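Local coordinates for glycosyl hydrolase family 88 (Pedobacter heparinus, PDB 3WIW), which hydrolyses unsaturated glucuronyl saccharides derived from heparin, folding as an alpha6/alpha6-barrel of glycoside hydrolase family 88, at residues A95-A98 with K99-T102; Y125-A128 with Y129-T132; A198-H201 with A202-M206; I274-F277 with I278-P282. One frame throughout, in Å; residues are numbered along the deposited sequence. Where two conformers were deposited one is given.

Contact 1: residues A95-A98 with K99-T102; sequences AAEA and KRFT
E97 and R100, three residues apart on helix 92-103 of the alpha6/alpha6-barrel, form an i to i+3 salt bridge along the helix. Their side chains run alongside each other and point the same way. R100 comes side-on, giving two N-H groups to one oxygen: NH1 lies 2.8 Å from E97 OE1, on the syn lone pair, while the longer bond from NE to OE1 stands 30° out of the carboxylate plane. OE1 sits almost exactly in the guanidinium plane, yet the carboxylate itself is turned 51° from that plane. Bends on both sides make this possible. The E97 chain folds at chi2, and that of R100 at chi2 and chi3. Replacing E97 by an alanine would probably leave the R100 guanidinium without its carboxylate mate and free to turn. F101 stands on the next position, its ring edge against the E97 carbonyl, with CD1 3.2 Å from E97 O and CE1 3.6 Å from E97 OE1; F78 meets the same ring edge-to-face. E97 and F101 also touch A47 of helix 30-49. The next residue, T102, places OG1 beside its own backbone N (chi1 -63°), where it also bonds to W83 NE1 of helix 77-89. A98 O accepts two bonds from opposite faces of its plane, from T102 N at 2.9 Å and from T102 OG1 at 2.7 Å.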
ATOM      1  N   ALA A  95     -15.525  14.260   2.735  1.00 15.70           N
ATOM      2  CA  ALA A  95     -14.571  14.854   3.679  1.00 15.99           C
ATOM      3  C   ALA A  95     -15.076  14.736   5.124  1.00 15.74           C
ATOM      4  O   ALA A  95     -14.306  14.463   6.047  1.00 15.50           O
ATOM      5  CB  ALA A  95     -14.291  16.299   3.319  1.00 17.30           C
ATOM      6  N   ALA A  96     -16.375  14.940   5.314  1.00 16.30           N
ATOM      7  CA  ALA A  96     -16.974  14.812   6.639  1.00 17.15           C
ATOM      8  C   ALA A  96     -16.875  13.366   7.129  1.00 16.39           C
ATOM      9  O   ALA A  96     -16.549  13.114   8.291  1.00 16.75           O
ATOM     10  CB  ALA A  96     -18.421  15.303   6.642  1.00 17.53           C
ATOM     11  N   GLU A  97     -17.173  12.413   6.246  1.00 15.73           N
ATOM     12  CA  GLU A  97     -17.062  11.008   6.608  1.00 15.60           C
ATOM     13  C   GLU A  97     -15.610  10.635   6.875  1.00 13.60           C
ATOM     14  O   GLU A  97     -15.314   9.898   7.815  1.00 13.28           O
ATOM     15  CB  GLU A  97     -17.656  10.119   5.511  1.00 16.50           C
ATOM     16  CG  GLU A  97     -19.164  10.299   5.295  1.00 18.17           C
ATOM     17  CD  GLU A  97     -20.015   9.585   6.332  1.00 21.05           C
ATOM     18  OE1 GLU A  97     -19.509   9.258   7.430  1.00 21.68           O
ATOM     19  OE2 GLU A  97     -21.206   9.352   6.038  1.00 21.98           O
ATOM     20  N   ALA A  98     -14.692  11.140   6.055  1.00 13.35           N
ATOM     21  CA  ALA A  98     -13.281  10.834   6.276  1.00 12.73           C
ATOM     22  C   ALA A  98     -12.828  11.311   7.655  1.00 13.27           C
ATOM     23  O   ALA A  98     -12.122  10.592   8.335  1.00 13.33           O
ATOM     24  CB  ALA A  98     -12.404  11.423   5.183  1.00 13.90           C
ATOM     25  N   LYS A  99     -13.288  12.480   8.085  1.00 13.55           N
ATOM     26  CA  LYS A  99     -12.961  12.993   9.418  1.00 13.59           C
ATOM     27  C   LYS A  99     -13.475  12.021  10.507  1.00 14.05           C
ATOM     28  O   LYS A  99     -12.724  11.631  11.404  1.00 14.25           O
ATOM     29  CB  LYS A  99     -13.563  14.377   9.593  1.00 15.01           C
ATOM     30  CG  LYS A  99     -13.375  14.956  10.975  1.00 16.31           C
ATOM     31  CD  LYS A  99     -13.936  16.363  11.074  1.00 18.79           C
ATOM     32  CE  LYS A  99     -13.656  16.913  12.446  1.00 20.45           C
ATOM     33  NZ  LYS A  99     -14.231  18.266  12.649  1.00 21.63           N
ATOM     34  N   ARG A 100     -14.749  11.635  10.417  1.00 14.41           N
ATOM     35  CA  ARG A 100     -15.364  10.732  11.400  1.00 17.33           C
ATOM     36  C   ARG A 100     -14.601   9.405  11.510  1.00 15.39           C
ATOM     37  O   ARG A 100     -14.285   8.927  12.610  1.00 16.01           O
ATOM     38  CB  ARG A 100     -16.804  10.374  10.979  1.00 21.42           C
ATOM     39  CG  ARG A 100     -17.897  11.328  11.351  1.00 25.14           C
ATOM     40  CD  ARG A 100     -19.196  10.531  11.585  1.00 25.01           C
ATOM     41  NE  ARG A 100     -19.574   9.661  10.472  1.00 25.77           N
ATOM     42  CZ  ARG A 100     -20.216   8.503  10.611  1.00 25.73           C
ATOM     43  NH1 ARG A 100     -20.534   7.788   9.545  1.00 25.53           N
ATOM     44  NH2 ARG A 100     -20.538   8.051  11.814  1.00 26.21           N
ATOM     45  N   PHE A 101     -14.325   8.793  10.363  1.00 13.43           N
ATOM     46  CA  PHE A 101     -13.646   7.493  10.355  1.00 12.24           C
ATOM     47  C   PHE A 101     -12.157   7.607  10.736  1.00 11.82           C
ATOM     48  O   PHE A 101     -11.571   6.657  11.246  1.00 12.86           O
ATOM     49  CB  PHE A 101     -13.866   6.785   9.006  1.00 12.28           C
ATOM     50  CG  PHE A 101     -15.232   6.152   8.878  1.00 11.93           C
ATOM     51  CD1 PHE A 101     -16.325   6.887   8.440  1.00 12.81           C
ATOM     52  CD2 PHE A 101     -15.424   4.822   9.230  1.00 12.18           C
ATOM     53  CE1 PHE A 101     -17.594   6.297   8.349  1.00 13.82           C
ATOM     54  CE2 PHE A 101     -16.684   4.220   9.123  1.00 12.78           C
ATOM     55  CZ  PHE A 101     -17.763   4.961   8.686  1.00 13.86           C
ATOM     56  N   THR A 102     -11.549   8.764  10.486  1.00 11.37           N
ATOM     57  CA  THR A 102     -10.171   9.001  10.917  1.00 12.30           C
ATOM     58  C   THR A 102     -10.059   9.142  12.437  1.00 12.69           C
ATOM     59  O   THR A 102      -9.253   8.469  13.081  1.00 13.38           O
ATOM     60  CB  THR A 102      -9.557  10.233  10.203  1.00 12.50           C
ATOM     61  OG1 THR A 102      -9.500   9.964   8.800  1.00 12.20           O
ATOM     62  CG2 THR A 102      -8.146  10.506  10.680  1.00 12.22           C
TER

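Contact 2: residues Y125-A128 with Y129-T132; sequences YGNA and YRVT
Regular i to i+4 bonds join Y125-A128 to Y129-T132, V131 N lying 2.9 Å from N127 O. Within this turn N127 and R130 lie side by side and point the same way, with amide and guanidinium planes nearly perpendicular at 88°. R130 NH2 gives an almost straight bond of 2.8 Å to N127 OD1; the oxygen lies in the guanidinium plane, but the donor stands above the carbonyl plane of the amide. A water closes the small ring, accepting from R130 NE at 2.9 Å and donating to N127 OD1 at 3.2 Å. The R130 chain leaves extended and then bends at chi3 (54°), which swings the guanidinium back over the preceding turn. All this belongs to the last two turns of helix 117-132 in the alpha6/alpha6-barrel, packed against helices 77-89, 92-103 and 138-150. The N127 amide nitrogen binds C123 O and the hydroxyl of Y379, fixing which way round the amide sits, and R130 NH1 has its own salt bridge to E87. A leucine in place of N127 would probably leave R130 NH2 and the bridging water without their shared acceptor. V131 presses CG2 on N127 O at 3.3 Å. At the helix end T132 holds OG1 between its backbone N and carbonyl carbon (chi1 71°), and its N and OG1, the latter at 2.8 Å, reach A128 O from opposite faces; OG1 also meets D134 N.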
ATOM      1  N   TYR A 125      -4.831   9.552   9.425  1.00 10.36           N
ATOM      2  CA  TYR A 125      -4.439  10.866   9.934  1.00 10.69           C
ATOM      3  C   TYR A 125      -3.486  11.595   8.991  1.00 10.88           C
ATOM      4  O   TYR A 125      -3.574  12.817   8.862  1.00 11.23           O
ATOM      5  CB  TYR A 125      -3.762  10.757  11.306  1.00 11.79           C
ATOM      6  CG  TYR A 125      -4.722  10.615  12.458  1.00 11.78           C
ATOM      7  CD1 TYR A 125      -5.339   9.396  12.732  1.00 12.25           C
ATOM      8  CD2 TYR A 125      -5.038  11.705  13.268  1.00 13.05           C
ATOM      9  CE1 TYR A 125      -6.229   9.270  13.776  1.00 13.26           C
ATOM     10  CE2 TYR A 125      -5.923  11.578  14.318  1.00 13.86           C
ATOM     11  CZ  TYR A 125      -6.508  10.362  14.579  1.00 12.89           C
ATOM     12  OH  TYR A 125      -7.396  10.246  15.633  1.00 13.77           O
ATOM     13  N   GLY A 126      -2.561  10.877   8.347  1.00 10.85           N
ATOM     14  CA  GLY A 126      -1.597  11.547   7.479  1.00 12.25           C
ATOM     15  C   GLY A 126      -2.280  12.237   6.308  1.00 11.38           C
ATOM     16  O   GLY A 126      -2.031  13.424   6.019  1.00 12.32           O
ATOM     17  N   ASN A 127      -3.150  11.491   5.628  1.00 10.05           N
ATOM     18  CA  ASN A 127      -3.945  12.077   4.563  1.00 10.28           C
ATOM     19  C   ASN A 127      -4.846  13.200   5.070  1.00 11.19           C
ATOM     20  O   ASN A 127      -4.977  14.236   4.416  1.00 12.02           O
ATOM     21  CB  ASN A 127      -4.757  10.996   3.844  1.00 10.94           C
ATOM     22  CG  ASN A 127      -3.947  10.283   2.795  1.00 11.74           C
ATOM     23  OD1 ASN A 127      -3.265  10.926   1.987  1.00 11.27           O
ATOM     24  ND2 ASN A 127      -3.959   8.960   2.827  1.00 11.16           N
ATOM     25  N   ALA A 128      -5.450  13.002   6.238  1.00 11.51           N
ATOM     26  CA  ALA A 128      -6.328  13.991   6.833  1.00 12.18           C
ATOM     27  C   ALA A 128      -5.574  15.312   7.019  1.00 12.20           C
ATOM     28  O   ALA A 128      -6.078  16.383   6.677  1.00 13.45           O
ATOM     29  CB  ALA A 128      -6.805  13.500   8.178  1.00 12.89           C
ATOM     30  N   TYR A 129      -4.370  15.249   7.576  1.00 12.19           N
ATOM     31  CA  TYR A 129      -3.616  16.461   7.854  1.00 14.02           C
ATOM     32  C   TYR A 129      -3.149  17.119   6.552  1.00 14.09           C
ATOM     33  O   TYR A 129      -3.169  18.351   6.436  1.00 15.39           O
ATOM     34  CB  TYR A 129      -2.433  16.176   8.765  1.00 13.72           C
ATOM     35  CG  TYR A 129      -1.780  17.444   9.252  1.00 15.53           C
ATOM     36  CD1 TYR A 129      -2.482  18.350  10.063  1.00 15.93           C
ATOM     37  CD2 TYR A 129      -0.476  17.759   8.888  1.00 16.94           C
ATOM     38  CE1 TYR A 129      -1.897  19.525  10.512  1.00 16.84           C
ATOM     39  CE2 TYR A 129       0.120  18.940   9.332  1.00 18.13           C
ATOM     40  CZ  TYR A 129      -0.608  19.810  10.142  1.00 18.26           C
ATOM     41  OH  TYR A 129      -0.063  20.984  10.614  1.00 21.61           O
ATOM     42  N   ARG A 130      -2.765  16.304   5.568  1.00 12.95           N
ATOM     43  CA  ARG A 130      -2.336  16.847   4.288  1.00 13.00           C
ATOM     44  C   ARG A 130      -3.499  17.587   3.613  1.00 13.53           C
ATOM     45  O   ARG A 130      -3.349  18.711   3.108  1.00 15.56           O
ATOM     46  CB  ARG A 130      -1.814  15.729   3.385  1.00 13.32           C
ATOM     47  CG  ARG A 130      -1.398  16.227   2.004  1.00 13.62           C
ATOM     48  CD  ARG A 130      -0.937  15.074   1.099  1.00 13.72           C
ATOM     49  NE  ARG A 130      -1.951  14.021   1.028  1.00 13.75           N
ATOM     50  CZ  ARG A 130      -3.009  14.062   0.222  1.00 13.70           C
ATOM     51  NH1 ARG A 130      -3.180  15.088  -0.613  1.00 14.36           N
ATOM     52  NH2 ARG A 130      -3.898  13.081   0.261  1.00 13.66           N
ATOM     53  N   VAL A 131      -4.667  16.959   3.612  1.00 12.59           N
ATOM     54  CA  VAL A 131      -5.816  17.529   2.917  1.00 15.20           C
ATOM     55  C   VAL A 131      -6.356  18.794   3.614  1.00 15.21           C
ATOM     56  O   VAL A 131      -6.667  19.792   2.953  1.00 17.14           O
ATOM     57  CB  VAL A 131      -6.929  16.469   2.717  1.00 14.24           C
ATOM     58  CG1 VAL A 131      -8.222  17.119   2.212  1.00 16.12           C
ATOM     59  CG2 VAL A 131      -6.454  15.359   1.746  1.00 14.80           C
ATOM     60  N   THR A 132      -6.440  18.771   4.947  1.00 15.29           N
ATOM     61  CA  THR A 132      -7.163  19.804   5.683  1.00 15.96           C
ATOM     62  C   THR A 132      -6.270  20.805   6.414  1.00 16.64           C
ATOM     63  O   THR A 132      -6.716  21.914   6.711  1.00 18.82           O
ATOM     64  CB  THR A 132      -8.096  19.176   6.734  1.00 15.87           C
ATOM     65  OG1 THR A 132      -7.319  18.624   7.805  1.00 15.26           O
ATOM     66  CG2 THR A 132      -9.015  18.113   6.118  1.00 16.54           C
TER
HETATM   67  O   HOH W   1      -0.510  12.287   2.788  1.00 13.84           O

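Contact 3: residues A198-H201 with A202-M206; sequences AKTH and AVTTM
A202 begins the second half of this helical stretch, its amide bonded to A198 O and its CB resting 3.5 Å from K199 O. V203 follows with a bond to the same K199 carbonyl, and its CG2 branch lies against that oxygen at 3.4 Å. T204 N meets T200 O nearly straight, at 175°. The T204 hydroxyl bonds to the G157 carbonyl, its OG1 lying 3.0 Å from T200 O, while T200 OG1 turns to D196 O. T205 meets H201 in two ways: with CG2 anti to the backbone N, its OG1 lies beside that N (chi1 -65°) and bends back to H201 O at 2.9 Å. T205 N binds the same carbonyl from the other face of its plane. The hydroxyl also lies 3.3 Å from CD2 of the H201 imidazole, and a water in the ring plane joins H201 NE2, at 2.9 Å, to T205 OG1. ND1 bonds to I159 N, which probably fixes the ring's rotation. M206 N binds A202 O. Helix 192-208 of the alpha6/alpha6-barrel thus packs on helix 175-188 through A198, H201 and A202, on helix 245-262 through A202 and T205, on helix 265-279 through K199, A202 and V203, and meets strand 158-159 at H201.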
ATOM      1  N   ALA A 198      14.580   6.023   8.394  1.00 12.35           N
ATOM      2  CA  ALA A 198      13.786   5.520   7.293  1.00 12.61           C
ATOM      3  C   ALA A 198      14.712   5.267   6.101  1.00 11.29           C
ATOM      4  O   ALA A 198      14.643   4.209   5.452  1.00 11.06           O
ATOM      5  CB  ALA A 198      12.707   6.535   6.942  1.00 13.32           C
ATOM      6  N   LYS A 199      15.598   6.221   5.816  1.00 11.34           N
ATOM      7  CA  LYS A 199      16.468   6.075   4.661  1.00 11.96           C
ATOM      8  C   LYS A 199      17.408   4.883   4.859  1.00 11.88           C
ATOM      9  O   LYS A 199      17.608   4.075   3.952  1.00 12.74           O
ATOM     10  CB  LYS A 199      17.271   7.353   4.415  1.00 13.56           C
ATOM     11  CG  LYS A 199      18.106   7.226   3.151  1.00 17.27           C
ATOM     12  CD  LYS A 199      18.833   8.509   2.773  1.00 19.50           C
ATOM     13  CE  LYS A 199      19.460   8.311   1.392  1.00 23.34           C
ATOM     14  NZ  LYS A 199      20.224   9.509   0.975  1.00 25.39           N
ATOM     15  N   THR A 200      17.944   4.737   6.063  1.00 11.73           N
ATOM     16  CA  THR A 200      18.798   3.578   6.377  1.00 11.86           C
ATOM     17  C   THR A 200      18.051   2.250   6.185  1.00 10.84           C
ATOM     18  O   THR A 200      18.587   1.308   5.598  1.00 11.76           O
ATOM     19  CB  THR A 200      19.361   3.670   7.795  1.00 12.45           C
ATOM     20  OG1 THR A 200      20.175   4.841   7.883  1.00 14.05           O
ATOM     21  CG2 THR A 200      20.222   2.439   8.120  1.00 12.97           C
ATOM     22  N   HIS A 201      16.810   2.181   6.653  1.00 10.64           N
ATOM     23  CA  HIS A 201      16.001   0.981   6.445  1.00  9.78           C
ATOM     24  C   HIS A 201      15.903   0.640   4.951  1.00 10.21           C
ATOM     25  O   HIS A 201      16.060  -0.522   4.550  1.00 10.46           O
ATOM     26  CB  HIS A 201      14.607   1.172   7.054  1.00  9.71           C
ATOM     27  CG  HIS A 201      13.740  -0.036   6.948  1.00  9.82           C
ATOM     28  ND1 HIS A 201      13.360  -0.770   8.060  1.00 11.07           N
ATOM     29  CD2 HIS A 201      13.201  -0.671   5.876  1.00 10.35           C
ATOM     30  CE1 HIS A 201      12.625  -1.791   7.675  1.00 11.00           C
ATOM     31  NE2 HIS A 201      12.501  -1.751   6.353  1.00 10.84           N
ATOM     32  N   ALA A 202      15.638   1.646   4.121  1.00  9.99           N
ATOM     33  CA  ALA A 202      15.528   1.435   2.681  1.00 10.43           C
ATOM     34  C   ALA A 202      16.852   0.929   2.097  1.00 10.15           C
ATOM     35  O   ALA A 202      16.842   0.059   1.206  1.00 11.12           O
ATOM     36  CB  ALA A 202      15.074   2.718   1.980  1.00 11.30           C
ATOM     37  N   VAL A 203      17.973   1.473   2.546  1.00 11.24           N
ATOM     38  CA  VAL A 203      19.279   1.018   2.062  1.00 12.04           C
ATOM     39  C   VAL A 203      19.570  -0.427   2.487  1.00 11.93           C
ATOM     40  O   VAL A 203      19.951  -1.268   1.658  1.00 12.48           O
ATOM     41  CB  VAL A 203      20.410   1.980   2.506  1.00 13.30           C
ATOM     42  CG1 VAL A 203      21.765   1.408   2.128  1.00 14.25           C
ATOM     43  CG2 VAL A 203      20.216   3.355   1.854  1.00 14.95           C
ATOM     44  N   THR A 204      19.347  -0.739   3.763  1.00 11.85           N
ATOM     45  CA  THR A 204      19.565  -2.092   4.267  1.00 11.12           C
ATOM     46  C   THR A 204      18.684  -3.103   3.490  1.00 11.35           C
ATOM     47  O   THR A 204      19.142  -4.173   3.084  1.00 11.60           O
ATOM     48  CB  THR A 204      19.200  -2.122   5.752  1.00 11.63           C
ATOM     49  OG1 THR A 204      20.011  -1.162   6.448  1.00 12.78           O
ATOM     50  CG2 THR A 204      19.392  -3.516   6.358  1.00 13.38           C
ATOM     51  N   THR A 205      17.424  -2.754   3.269  1.00 11.06           N
ATOM     52  CA  THR A 205      16.479  -3.615   2.586  1.00 10.90           C
ATOM     53  C   THR A 205      16.878  -3.782   1.131  1.00 10.85           C
ATOM     54  O   THR A 205      16.693  -4.857   0.544  1.00 11.50           O
ATOM     55  CB  THR A 205      15.070  -3.026   2.743  1.00 10.62           C
ATOM     56  OG1 THR A 205      14.725  -3.064   4.140  1.00 11.30           O
ATOM     57  CG2 THR A 205      14.052  -3.833   1.944  1.00 10.67           C
ATOM     58  N   MET A 206      17.452  -2.734   0.557  0.51 11.83           N
ATOM     59  CA  MET A 206      17.832  -2.768  -0.839  0.51 13.13           C
ATOM     60  C   MET A 206      18.910  -3.828  -1.065  0.51 14.18           C
ATOM     61  O   MET A 206      18.909  -4.536  -2.085  0.51 16.13           O
ATOM     62  CB  MET A 206      18.287  -1.370  -1.262  0.51 14.50           C
ATOM     63  CG  MET A 206      18.432  -1.172  -2.740  0.51 15.20           C
ATOM     64  SD  MET A 206      18.627   0.534  -3.269  0.51 14.34           S
ATOM     65  CE  MET A 206      19.847   0.241  -4.508  0.51 16.57           C
TER
HETATM   66  O   HOH W   2      11.540  -3.697   4.458  1.00 10.71           O

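Contact 4: residues I274-F277 with I278-P282; sequences IAAF and IMNHP
F277 and H281 make the aromatic contact, an offset edge-to-face pair: the imidazole turns its CD2 edge onto one face of the phenyl ring, CD2 lying 3.5 Å from F277 CZ. The centroids are 5.0 Å apart and the planes 87° apart. Both side chains point the same way, each with CG anti to its backbone N (chi1 170° for F277, -158° for H281), which brings the rings alongside at the end of the helix. H281 ND1 faces onward, bonding to A283 N, and F294 meets the same imidazole. Apolar packing adds I274 CG2 against I278 CD1 at 3.7 Å, two branches lying side by side, and A275 CB near M279 SD. These residues also face other helices, I274 and A275 touching L252, and A275 and M279 touching Y329. Backbone bonds run I278 to I274, M279 to A275 and N280 to A276, with N280 N 3.0 Å from A276 O. Beyond M279 the helical pattern breaks: the H281 amide bonds to I278 O instead of F277 O, on which H281 CB rests at 3.3 Å. The arrangement is that of a helix C-terminus in the alpha6/alpha6-barrel, where helix 265-279 passes into a loop and an aromatic pair packs the exit.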
ATOM      1  N   ILE A 274      13.416  -3.064 -10.489  1.00 11.06           N
ATOM      2  CA  ILE A 274      12.236  -3.785 -10.042  1.00 10.86           C
ATOM      3  C   ILE A 274      11.121  -3.701 -11.092  1.00 10.56           C
ATOM      4  O   ILE A 274      10.510  -4.714 -11.445  1.00 10.97           O
ATOM      5  CB  ILE A 274      11.735  -3.258  -8.682  1.00 10.79           C
ATOM      6  CG1 ILE A 274      12.765  -3.532  -7.578  1.00 10.58           C
ATOM      7  CG2 ILE A 274      10.385  -3.917  -8.327  1.00 11.10           C
ATOM      8  CD1 ILE A 274      12.442  -2.764  -6.288  1.00 11.46           C
ATOM      9  N   ALA A 275      10.913  -2.509 -11.646  1.00 11.36           N
ATOM     10  CA  ALA A 275       9.839  -2.305 -12.610  1.00 11.26           C
ATOM     11  C   ALA A 275      10.038  -3.210 -13.821  1.00 11.60           C
ATOM     12  O   ALA A 275       9.085  -3.798 -14.335  1.00 12.25           O
ATOM     13  CB  ALA A 275       9.774  -0.848 -13.046  1.00 11.58           C
ATOM     14  N   ALA A 276      11.271  -3.326 -14.298  1.00 11.87           N
ATOM     15  CA  ALA A 276      11.564  -4.209 -15.424  1.00 12.62           C
ATOM     16  C   ALA A 276      11.319  -5.681 -15.093  1.00 12.89           C
ATOM     17  O   ALA A 276      10.742  -6.408 -15.904  1.00 13.14           O
ATOM     18  CB  ALA A 276      12.997  -3.984 -15.921  1.00 13.24           C
ATOM     19  N   PHE A 277      11.746  -6.122 -13.913  1.00 12.42           N
ATOM     20  CA  PHE A 277      11.480  -7.483 -13.469  1.00 12.21           C
ATOM     21  C   PHE A 277       9.975  -7.787 -13.496  1.00 11.23           C
ATOM     22  O   PHE A 277       9.554  -8.837 -13.996  1.00 11.81           O
ATOM     23  CB  PHE A 277      12.060  -7.726 -12.067  1.00 12.60           C
ATOM     24  CG  PHE A 277      11.605  -9.029 -11.450  1.00 12.28           C
ATOM     25  CD1 PHE A 277      12.122 -10.256 -11.889  1.00 13.00           C
ATOM     26  CD2 PHE A 277      10.619  -9.034 -10.467  1.00 13.22           C
ATOM     27  CE1 PHE A 277      11.661 -11.454 -11.336  1.00 13.92           C
ATOM     28  CE2 PHE A 277      10.164 -10.240  -9.915  1.00 13.72           C
ATOM     29  CZ  PHE A 277      10.686 -11.442 -10.358  1.00 13.48           C
ATOM     30  N   ILE A 278       9.164  -6.850 -13.007  1.00 10.90           N
ATOM     31  CA  ILE A 278       7.712  -7.007 -12.959  1.00 10.90           C
ATOM     32  C   ILE A 278       7.084  -6.929 -14.360  1.00 11.97           C
ATOM     33  O   ILE A 278       6.351  -7.838 -14.782  1.00 12.11           O
ATOM     34  CB  ILE A 278       7.081  -5.959 -12.016  1.00 10.38           C
ATOM     35  CG1 ILE A 278       7.455  -6.274 -10.559  1.00 11.54           C
ATOM     36  CG2 ILE A 278       5.573  -5.936 -12.192  1.00 12.05           C
ATOM     37  CD1 ILE A 278       7.076  -5.182  -9.555  1.00 11.47           C
ATOM     38  N   MET A 279       7.411  -5.879 -15.102  1.00 11.64           N
ATOM     39  CA  MET A 279       6.734  -5.615 -16.366  1.00 12.90           C
ATOM     40  C   MET A 279       7.073  -6.653 -17.433  1.00 14.04           C
ATOM     41  O   MET A 279       6.240  -6.997 -18.266  1.00 16.59           O
ATOM     42  CB  MET A 279       7.086  -4.214 -16.871  1.00 13.12           C
ATOM     43  CG  MET A 279       6.488  -3.108 -15.995  1.00 13.73           C
ATOM     44  SD  MET A 279       7.182  -1.473 -16.331  1.00 15.74           S
ATOM     45  CE  MET A 279       6.660  -1.216 -18.016  1.00 17.12           C
ATOM     46  N   ASN A 280       8.301  -7.151 -17.401  1.00 14.73           N
ATOM     47  CA  ASN A 280       8.765  -8.093 -18.412  1.00 15.95           C
ATOM     48  C   ASN A 280       8.639  -9.540 -17.968  1.00 14.26           C
ATOM     49  O   ASN A 280       9.086 -10.452 -18.651  1.00 14.76           O
ATOM     50  CB  ASN A 280      10.219  -7.803 -18.759  1.00 19.28           C
ATOM     51  CG  ASN A 280      10.412  -6.414 -19.302  1.00 24.23           C
ATOM     52  OD1 ASN A 280       9.546  -5.882 -19.996  1.00 27.98           O
ATOM     53  ND2 ASN A 280      11.549  -5.813 -18.986  1.00 26.94           N
ATOM     54  N   HIS A 281       8.039  -9.759 -16.812  1.00 12.97           N
ATOM     55  CA  HIS A 281       8.022 -11.104 -16.264  1.00 12.37           C
ATOM     56  C   HIS A 281       7.244 -12.051 -17.170  1.00 12.63           C
ATOM     57  O   HIS A 281       6.164 -11.703 -17.658  1.00 12.72           O
ATOM     58  CB  HIS A 281       7.375 -11.093 -14.887  1.00 12.53           C
ATOM     59  CG  HIS A 281       7.760 -12.267 -14.056  1.00 12.73           C
ATOM     60  ND1 HIS A 281       7.277 -13.537 -14.292  1.00 13.08           N
ATOM     61  CD2 HIS A 281       8.644 -12.377 -13.043  1.00 13.49           C
ATOM     62  CE1 HIS A 281       7.814 -14.371 -13.418  1.00 12.89           C
ATOM     63  NE2 HIS A 281       8.651 -13.695 -12.655  1.00 13.84           N
ATOM     64  N   PRO A 282       7.779 -13.269 -17.393  1.00 13.04           N
ATOM     65  CA  PRO A 282       7.097 -14.255 -18.240  1.00 13.54           C
ATOM     66  C   PRO A 282       5.700 -14.595 -17.688  1.00 13.91           C
ATOM     67  O   PRO A 282       4.796 -14.947 -18.441  1.00 15.43           O
ATOM     68  CB  PRO A 282       8.041 -15.471 -18.174  1.00 16.38           C
ATOM     69  CG  PRO A 282       9.396 -14.861 -17.922  1.00 18.10           C
ATOM     70  CD  PRO A 282       9.122 -13.731 -16.983  1.00 15.23           C
TER

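The four contacts come in series along the chain, the first three each inside one helix (92-103, 117-132, 192-208), the fourth at the C-terminal end of helix 265-279 and the loop after it. Contacts 1 and 2 are neighbours on successive helices, centres 11 Å apart, and touch where T102 O meets Y125 CE1 at 3.2 Å. Contacts 3 and 4 have centres 22 Å apart and do not touch, although helix 192-208 packs on helix 265-279. Contact 4 lies across the chain's centre from contacts 1 and 2. The set therefore samples separate parts of the alpha6/alpha6-barrel; the side chains of T205 and I274 each lie about 9 Å from that of W250, a predicted substrate-binding residue.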